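PDB 4UAS: protein CbbY from Rhodobacter sphaeroides, which removes phosphate from xylulose-1,5-bisphosphate, a potent inhibitor made by Rubisco itself, as a highly selective magnesium-dependent sugar phosphatase of the haloacid dehalogenase superfamily. Local coordinates for residues V33-D38 with A56-H61; N179-A184 with A205-L210. All blocks are in the same frame, centred on the assembly; numbering follows the deposited sequence.

Contact 1: V33-D38 with A56-H61; sequences VDWFWD and ARFLRH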
loop_
_atom_site.group_PDB
_atom_site.type_symbol
_atom_site.label_atom_id
_atom_site.label_comp_id
_atom_site.label_asym_id
_atom_site.label_seq_id
_atom_site.Cartn_x
_atom_site.Cartn_y
_atom_site.Cartn_z
ATOM N N VAL A 33 -7.355 6.636 -25.464
ATOM C CA VAL A 33 -6.696 5.388 -25.826
ATOM C C VAL A 33 -7.654 4.236 -25.624
ATOM O O VAL A 33 -8.630 4.347 -24.855
ATOM C CB VAL A 33 -5.352 5.131 -25.112
ATOM C CG1 VAL A 33 -4.306 6.117 -25.557
ATOM C CG2 VAL A 33 -5.519 5.107 -23.597
ATOM N N ASP A 34 -7.402 3.111 -26.279
ATOM C CA ASP A 34 -8.217 1.926 -26.214
ATOM C C ASP A 34 -7.889 0.994 -25.059
ATOM O O ASP A 34 -8.582 -0.031 -24.854
ATOM C CB ASP A 34 -8.213 1.176 -27.555
ATOM C CG ASP A 34 -6.918 0.559 -27.927
ATOM O OD1 ASP A 34 -5.879 0.971 -27.421
ATOM O OD2 ASP A 34 -6.919 -0.383 -28.763
ATOM N N TRP A 35 -6.947 1.347 -24.229
ATOM C CA TRP A 35 -6.497 0.471 -23.146
ATOM C C TRP A 35 -7.592 0.306 -22.111
ATOM O O TRP A 35 -8.304 1.242 -21.758
ATOM C CB TRP A 35 -5.256 1.070 -22.428
ATOM C CG TRP A 35 -4.191 1.586 -23.318
ATOM C CD1 TRP A 35 -3.878 1.212 -24.600
ATOM C CD2 TRP A 35 -3.218 2.529 -22.936
ATOM N NE1 TRP A 35 -2.819 1.945 -25.050
ATOM C CE2 TRP A 35 -2.377 2.752 -24.034
ATOM C CE3 TRP A 35 -2.985 3.239 -21.742
ATOM C CZ2 TRP A 35 -1.310 3.650 -23.987
ATOM C CZ3 TRP A 35 -1.935 4.183 -21.705
ATOM C CH2 TRP A 35 -1.084 4.350 -22.807
ATOM N N PHE A 36 -7.712 -0.928 -21.583
ATOM C CA PHE A 36 -8.709 -1.204 -20.552
ATOM C C PHE A 36 -8.213 -2.431 -19.778
ATOM O O PHE A 36 -7.893 -3.452 -20.391
ATOM C CB PHE A 36 -10.100 -1.489 -21.167
ATOM C CG PHE A 36 -11.095 -1.787 -20.141
ATOM C CD1 PHE A 36 -11.718 -0.707 -19.433
ATOM C CD2 PHE A 36 -11.395 -3.017 -19.743
ATOM C CE1 PHE A 36 -12.642 -0.911 -18.438
ATOM C CE2 PHE A 36 -12.291 -3.255 -18.734
ATOM C CZ PHE A 36 -12.934 -2.220 -18.057
ATOM N N TRP A 37 -8.095 -2.282 -18.473
ATOM C CA TRP A 37 -7.637 -3.337 -17.611
ATOM C C TRP A 37 -8.777 -4.000 -16.835
ATOM O O TRP A 37 -9.389 -3.401 -15.956
ATOM C CB TRP A 37 -6.618 -2.776 -16.607
ATOM C CG TRP A 37 -5.349 -2.260 -17.243
ATOM C CD1 TRP A 37 -4.925 -2.439 -18.470
ATOM C CD2 TRP A 37 -4.331 -1.495 -16.553
ATOM N NE1 TRP A 37 -3.716 -1.821 -18.685
ATOM C CE2 TRP A 37 -3.318 -1.246 -17.503
ATOM C CE3 TRP A 37 -4.160 -1.001 -15.256
ATOM C CZ2 TRP A 37 -2.158 -0.545 -17.176
ATOM C CZ3 TRP A 37 -3.015 -0.297 -14.971
ATOM C CH2 TRP A 37 -2.022 -0.072 -15.900
ATOM N N ASP A 38 -9.110 -5.224 -17.254
ATOM C CA ASP A 38 -10.080 -6.025 -16.534
ATOM C C ASP A 38 -9.441 -6.623 -15.285
ATOM O O ASP A 38 -8.232 -6.531 -15.089
ATOM C CB ASP A 38 -10.831 -7.032 -17.421
ATOM C CG ASP A 38 -9.986 -8.054 -18.073
ATOM O OD1 ASP A 38 -8.928 -8.479 -17.535
ATOM O OD2 ASP A 38 -10.437 -8.545 -19.205
ATOM N N ALA A 56 4.381 1.168 -17.400
ATOM C CA ALA A 56 5.503 0.846 -18.241
ATOM C C ALA A 56 5.514 -0.621 -18.619
ATOM O O ALA A 56 5.768 -0.993 -19.790
ATOM C CB ALA A 56 6.810 1.245 -17.564
ATOM N N ARG A 57 5.220 -1.491 -17.657
ATOM C CA ARG A 57 5.176 -2.925 -17.926
ATOM C C ARG A 57 4.094 -3.261 -18.963
ATOM O O ARG A 57 4.311 -3.991 -19.939
ATOM C CB ARG A 57 4.909 -3.721 -16.661
ATOM C CG ARG A 57 4.563 -5.169 -16.873
ATOM C CD ARG A 57 4.319 -5.905 -15.599
ATOM N NE ARG A 57 3.713 -7.198 -15.801
ATOM C CZ ARG A 57 3.282 -7.960 -14.810
ATOM N NH1 ARG A 57 3.467 -7.587 -13.547
ATOM N NH2 ARG A 57 2.644 -9.094 -15.073
ATOM N N PHE A 58 2.911 -2.707 -18.756
ATOM C CA PHE A 58 1.804 -2.909 -19.702
ATOM C C PHE A 58 2.223 -2.447 -21.090
ATOM O O PHE A 58 1.962 -3.154 -22.083
ATOM C CB PHE A 58 0.616 -2.142 -19.210
ATOM C CG PHE A 58 -0.486 -1.992 -20.223
ATOM C CD1 PHE A 58 -1.272 -3.041 -20.604
ATOM C CD2 PHE A 58 -0.722 -0.747 -20.772
ATOM C CE1 PHE A 58 -2.241 -2.878 -21.534
ATOM C CE2 PHE A 58 -1.738 -0.525 -21.710
ATOM C CZ PHE A 58 -2.485 -1.639 -22.081
ATOM N N LEU A 59 2.855 -1.283 -21.207
ATOM C CA LEU A 59 3.237 -0.735 -22.512
ATOM C C LEU A 59 4.293 -1.539 -23.243
ATOM O O LEU A 59 4.406 -1.466 -24.462
ATOM C CB LEU A 59 3.621 0.741 -22.427
ATOM C CG LEU A 59 2.540 1.669 -22.035
ATOM C CD1 LEU A 59 3.056 3.101 -21.813
ATOM C CD2 LEU A 59 1.413 1.655 -23.037
ATOM N N ARG A 60 5.055 -2.348 -22.522
ATOM C CA ARG A 60 6.096 -3.157 -23.166
ATOM C C ARG A 60 5.569 -4.214 -24.079
ATOM O O ARG A 60 6.245 -4.579 -25.027
ATOM C CB ARG A 60 7.052 -3.779 -22.181
ATOM C CG ARG A 60 8.060 -2.765 -21.639
ATOM C CD ARG A 60 9.240 -3.391 -20.870
ATOM N NE ARG A 60 8.810 -4.135 -19.676
ATOM C CZ ARG A 60 8.686 -3.660 -18.421
ATOM N NH1 ARG A 60 8.835 -2.357 -18.122
ATOM N NH2 ARG A 60 8.266 -4.511 -17.481
ATOM N N HIS A 61 4.366 -4.710 -23.818
ATOM C CA HIS A 61 3.802 -5.861 -24.521
ATOM C C HIS A 61 2.470 -5.607 -25.198
ATOM O O HIS A 61 2.121 -6.328 -26.129
ATOM C CB HIS A 61 3.646 -7.058 -23.562
ATOM C CG HIS A 61 4.912 -7.400 -22.811
ATOM N ND1 HIS A 61 6.034 -7.836 -23.479
ATOM C CD2 HIS A 61 5.242 -7.362 -21.492
ATOM C CE1 HIS A 61 7.010 -8.030 -22.618
ATOM N NE2 HIS A 61 6.555 -7.752 -21.400
#

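Contact 2: N179-A184 with A205-L210; sequences NGLRAA and AGADRL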
loop_
_atom_site.group_PDB
_atom_site.type_symbol
_atom_site.label_atom_id
_atom_site.label_comp_id
_atom_site.label_asym_id
_atom_site.label_seq_id
_atom_site.Cartn_x
_atom_site.Cartn_y
_atom_site.Cartn_z
ATOM N N ASN A 179 4.901 -9.406 -2.374
ATOM C CA ASN A 179 5.920 -8.404 -2.550
ATOM C C ASN A 179 6.161 -7.625 -1.266
ATOM O O ASN A 179 7.303 -7.262 -0.937
ATOM C CB ASN A 179 5.583 -7.454 -3.664
ATOM C CG ASN A 179 5.798 -7.959 -5.065
ATOM O OD1 ASN A 179 5.025 -7.528 -6.031
ATOM N ND2 ASN A 179 6.745 -8.744 -5.261
ATOM N N GLY A 180 5.082 -7.326 -0.573
ATOM C CA GLY A 180 5.181 -6.591 0.696
ATOM C C GLY A 180 5.868 -7.388 1.817
ATOM O O GLY A 180 6.729 -6.876 2.516
ATOM N N LEU A 181 5.466 -8.651 1.938
ATOM C CA LEU A 181 6.089 -9.558 2.894
ATOM C C LEU A 181 7.562 -9.633 2.664
ATOM O O LEU A 181 8.391 -9.566 3.572
ATOM C CB LEU A 181 5.412 -10.923 2.815
ATOM C CG LEU A 181 6.086 -12.045 3.602
ATOM C CD1 LEU A 181 6.113 -11.802 5.091
ATOM C CD2 LEU A 181 5.387 -13.342 3.311
ATOM N N ARG A 182 7.964 -9.849 1.397
ATOM C CA ARG A 182 9.389 -9.954 1.075
ATOM C C ARG A 182 10.155 -8.691 1.450
ATOM O O ARG A 182 11.287 -8.753 1.963
ATOM C CB ARG A 182 9.580 -10.255 -0.408
ATOM C CG ARG A 182 9.134 -11.641 -0.815
ATOM C CD ARG A 182 9.132 -11.821 -2.328
ATOM N NE ARG A 182 10.466 -11.729 -2.852
ATOM C CZ ARG A 182 10.760 -11.499 -4.112
ATOM N NH1 ARG A 182 9.821 -11.293 -4.993
ATOM N NH2 ARG A 182 12.013 -11.486 -4.447
ATOM N N ALA A 183 9.571 -7.534 1.172
ATOM C CA ALA A 183 10.192 -6.253 1.474
ATOM C C ALA A 183 10.357 -6.116 2.965
ATOM O O ALA A 183 11.442 -5.685 3.424
ATOM C CB ALA A 183 9.348 -5.144 0.905
ATOM N N ALA A 184 9.320 -6.423 3.761
ATOM C CA ALA A 184 9.439 -6.320 5.194
ATOM C C ALA A 184 10.488 -7.242 5.751
ATOM O O ALA A 184 11.312 -6.857 6.591
ATOM C CB ALA A 184 8.071 -6.579 5.837
ATOM N N ALA A 205 4.938 -17.747 2.746
ATOM C CA ALA A 205 5.941 -18.411 3.526
ATOM C C ALA A 205 6.749 -17.422 4.341
ATOM O O ALA A 205 7.232 -16.404 3.843
ATOM C CB ALA A 205 6.858 -19.257 2.605
ATOM N N GLY A 206 6.899 -17.776 5.598
ATOM C CA GLY A 206 7.644 -16.929 6.527
ATOM C C GLY A 206 6.880 -15.768 7.131
ATOM O O GLY A 206 7.471 -15.091 7.962
ATOM N N ALA A 207 5.610 -15.551 6.782
ATOM C CA ALA A 207 4.865 -14.599 7.530
ATOM C C ALA A 207 4.835 -15.039 8.969
ATOM O O ALA A 207 4.683 -16.221 9.294
ATOM C CB ALA A 207 3.430 -14.496 6.970
ATOM N N ASP A 208 4.961 -14.101 9.877
ATOM C CA ASP A 208 4.943 -14.445 11.331
ATOM C C ASP A 208 3.521 -14.839 11.786
ATOM O O ASP A 208 3.379 -15.697 12.627
ATOM C CB ASP A 208 5.497 -13.306 12.104
ATOM C CG ASP A 208 6.980 -13.209 11.830
ATOM O OD1 ASP A 208 7.798 -13.895 12.467
ATOM O OD2 ASP A 208 7.317 -12.430 10.887
ATOM N N ARG A 209 2.501 -14.159 11.240
ATOM C CA ARG A 209 1.109 -14.605 11.352
ATOM C C ARG A 209 0.482 -14.353 9.980
ATOM O O ARG A 209 0.801 -13.417 9.291
ATOM C CB ARG A 209 0.320 -13.874 12.432
ATOM C CG ARG A 209 0.877 -14.017 13.835
ATOM C CD ARG A 209 0.085 -13.266 14.886
ATOM N NE ARG A 209 -1.263 -13.772 15.068
ATOM C CZ ARG A 209 -2.179 -13.112 15.746
ATOM N NH1 ARG A 209 -1.914 -11.935 16.307
ATOM N NH2 ARG A 209 -3.426 -13.581 15.808
ATOM N N LEU A 210 -0.502 -15.221 9.659
ATOM C CA LEU A 210 -1.286 -15.117 8.432
ATOM C C LEU A 210 -2.735 -15.129 8.883
ATOM O O LEU A 210 -3.202 -16.155 9.407
ATOM C CB LEU A 210 -0.972 -16.211 7.453
ATOM C CG LEU A 210 -1.765 -16.224 6.183
ATOM C CD1 LEU A 210 -1.493 -14.968 5.362
ATOM C CD2 LEU A 210 -1.420 -17.451 5.355
#

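Contact 1: V33-D38 with A56-H61
Phe58 stands between Trp35 and Trp37, and the three rings form an aromatic cluster of successive edge-to-face (T-shaped) pairs inside the helical cap that HAD phosphatases of this kind carry over their catalytic core. The same phenyl ring plays both roles. Toward Trp35 it offers its edge: CE2 of Phe58 comes down on the indole face, 3.6 Å from CD2 of Trp35, with the ring planes at 73°. Toward Trp37 it offers its face, and here the indole is the edge, again nearly upright at 74°. Phe58 reaches this place from helix 51-61 because its CG is anti to the backbone N (chi1 167°), which carries the ring out from the helix toward the 33-38 loop. The next residue along the helix, Leu59, also packs against the Trp35 indole. Its CD2 comes in obliquely on the same side of the ring plane as the phenyl edge, 3.5 Å from CZ2 of Trp35, while CG2 of Val33 lies over the rim of the opposite face. The polar end of Trp35 is satisfied as well, since NE1 bonds to the carbonyl of Asp65. Phe28 of helix 17-31 adds edge-to-face contacts to both tryptophans, and the side chain of Trp37 comes within about 4 Å of that of Arg54, a substrate-binding residue. At the heart of the cluster, NE1 of Trp37 lies 3.3 Å above the centre of the Phe58 ring, its N-H aimed into the pi cloud.

Contact 2: N179-A184 with A205-L210
Leu181 meets no ring here; the flat groups it touches are two successive peptide planes in the 205-207 turn. Both of its methyls lie over one face of the peptide joining Gly206 to Ala207, near the nitrogen end, with CD1 and CD2 of Leu181 each 4.1 Å from N of Ala207. The preceding peptide is met at its oxygen: CD2 of Leu181 is 3.6 Å from O of Ala205, approaching from off the carbonyl plane rather than within it. The fork thus spreads along the turn, CD2 toward Ala205 and CD1 toward Ala207, where CD1 of Leu181 comes to 3.9 Å from CA of Ala207 and, more loosely, to 4.2 Å from CB of Ala207. The leucine points there because its CG is anti to the backbone N (chi1 171°), extending the branch away from the helix. In the Rossmann-like core of the HAD fold, helix 178-186 links the neighbouring parallel strands 171-175 and 190-193, and the turn leads into the outermost strand, 209-210; Leu181 also rests on Cys191 of strand 190-193, and Ala207 on Val193. Ala205 and Gly206 have the backbone angles of the central residues of a type II turn, and at the positive phi of Gly206 (82°) a beta carbon would collide with O of Ala205. An alanine in place of Leu181 would remove both methyls, and the turn would probably lose its apolar footing on the helix, leaving a gap above the Gly206-Ala207 peptide. Beside this packing a charge bridges the same elements: OD2 of Asp208 forms a salt bridge with NZ of Lys185, further along the helix, and accepts a hydrogen bond from N of Cys191.

From the N terminus, the chain lays down strand 4-7, followed directly by Asp8, a magnesium ligand and the probable nucleophile, then enters the helical cap. Contact 1 closes a loop there by joining the segment after helix 17-31 to helix 51-61, with helix 39-45 lying between. Back in the parallel sheet, contact 2 closes a second loop, from helix 178-186 through strand 190-193 to the sheet margin at 209-210. The two loops follow in series, neither nested nor crossed. Their centres are about 29 Å apart and they do not touch: contact 1 joins a loop to a helix within the cap, contact 2 a helix to the turn before the edge strand of the magnesium-binding core.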